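Local atomic coordinates of transcription termination factor NusA (Planctomyces limnophilus, PDB entry 4MTN), a protein that probably takes part in both transcription termination and antitermination, binding the core RNA polymerase and nascent RNA. Residues E381-S384 against E385-K389. Numbering follows the deposited sequence.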
# COMPACT_ATOMS: atom_id res chain seq x y z
N GLU A 381 16.86 17.27 21.16
CA GLU A 381 17.41 16.06 20.55
C GLU A 381 18.38 15.37 21.51
O GLU A 381 18.32 14.16 21.69
CB GLU A 381 18.12 16.40 19.24
CG GLU A 381 17.17 16.78 18.11
CD GLU A 381 17.91 17.18 16.84
OE1 GLU A 381 19.15 17.31 16.89
OE2 GLU A 381 17.24 17.37 15.80
N ARG A 382 19.28 16.15 22.10
CA ARG A 382 20.25 15.63 23.06
C ARG A 382 19.57 15.06 24.29
O ARG A 382 19.89 13.96 24.74
CB ARG A 382 21.24 16.73 23.47
CG ARG A 382 22.36 16.97 22.48
CD ARG A 382 23.31 18.05 22.99
NE ARG A 382 23.82 17.74 24.33
CZ ARG A 382 24.91 17.02 24.57
NH1 ARG A 382 25.61 16.51 23.56
NH2 ARG A 382 25.30 16.79 25.82
N GLU A 383 18.64 15.83 24.85
CA GLU A 383 17.97 15.44 26.09
C GLU A 383 17.09 14.21 25.89
O GLU A 383 17.02 13.34 26.76
CB GLU A 383 17.15 16.60 26.65
CG GLU A 383 16.70 16.39 28.08
CD GLU A 383 17.86 16.11 29.02
OE1 GLU A 383 18.94 16.70 28.84
OE2 GLU A 383 17.69 15.29 29.95
N SER A 384 16.42 14.14 24.75
CA SER A 384 15.63 12.96 24.40
C SER A 384 16.54 11.74 24.28
O SER A 384 16.19 10.65 24.72
CB SER A 384 14.86 13.18 23.10
OG SER A 384 14.45 11.95 22.54
N GLU A 385 17.70 11.95 23.68
CA GLU A 385 18.67 10.88 23.48
C GLU A 385 19.26 10.41 24.81
O GLU A 385 19.47 9.21 25.01
CB GLU A 385 19.78 11.34 22.54
CG GLU A 385 20.76 10.25 22.15
CD GLU A 385 21.77 10.72 21.11
OE1 GLU A 385 21.63 11.86 20.62
OE2 GLU A 385 22.69 9.95 20.79
N ARG A 386 19.53 11.35 25.71
CA ARG A 386 20.10 11.02 27.01
C ARG A 386 19.09 10.32 27.90
O ARG A 386 19.44 9.41 28.66
CB ARG A 386 20.61 12.28 27.71
CG ARG A 386 21.38 11.99 28.99
CD ARG A 386 21.65 13.24 29.80
NE ARG A 386 22.44 12.95 30.99
CZ ARG A 386 21.94 12.53 32.14
NH1 ARG A 386 20.63 12.34 32.26
NH2 ARG A 386 22.73 12.29 33.18
N ILE A 387 17.83 10.74 27.81
CA ILE A 387 16.76 10.12 28.58
C ILE A 387 16.57 8.66 28.16
O ILE A 387 16.40 7.78 29.00
CB ILE A 387 15.43 10.89 28.41
CG1 ILE A 387 15.46 12.18 29.23
CG2 ILE A 387 14.24 10.03 28.84
CD1 ILE A 387 14.26 13.07 29.01
N GLU A 388 16.64 8.41 26.86
CA GLU A 388 16.49 7.06 26.33
C GLU A 388 17.61 6.13 26.81
O GLU A 388 17.35 5.01 27.24
CB GLU A 388 16.45 7.07 24.80
CG GLU A 388 15.16 7.63 24.22
CD GLU A 388 15.04 7.38 22.73
OE1 GLU A 388 15.76 6.50 22.21
OE2 GLU A 388 14.21 8.06 22.08
N LYS A 389 18.85 6.60 26.75
CA LYS A 389 19.99 5.79 27.16
C LYS A 389 20.04 5.66 28.69
O LYS A 389 20.60 4.70 29.21
CB LYS A 389 21.30 6.38 26.63
CG LYS A 389 21.74 7.68 27.28
CD LYS A 389 23.07 8.15 26.72
CE LYS A 389 23.54 9.44 27.38
NZ LYS A 389 23.79 9.26 28.84
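E383 and I387, one helical turn apart on helix 370-399, cross at a slant, the acid's carboxylate meeting the aliphatic chain of the isoleucine. E383 has CG anti to its own backbone N (chi1 -166°) and then bends at chi2 (55°), a course that carries the carboxylate forward along the helix until OE2 lies 3.9 Å from CG1 of I387. In I387, CG1 stands beside the backbone N and lies near the carbonyl oxygen of E383, the same oxygen that accepts a hydrogen bond from N of I387 at 2.9 Å. Both side chains also touch F351 of helix 351-355, where an alanine in place of I387 would probably open a gap beside the phenylalanine and leave the E383 carboxylate freer to turn. The next pair round the helix, S384 and E388, repeats the backbone bond, and the first carbons of the E388 chain run close to the S384 carbonyl oxygen. OG of S384 and OE2 of E388 stay 3.9 Å apart; the buried hydroxyl is instead satisfied by a hydrogen bond to E352. OE2 of E383 lies 4.8 Å from NH1 of R386, whose guanidinium makes a salt bridge with E390. The chemistry thus implies a mixed contact: I387 and the E383 side chain meet F351, S384 is hydrogen-bonded to E352, R382 and R386 are exposed, and the separated opposite charges probably add only mild electrostatic attraction.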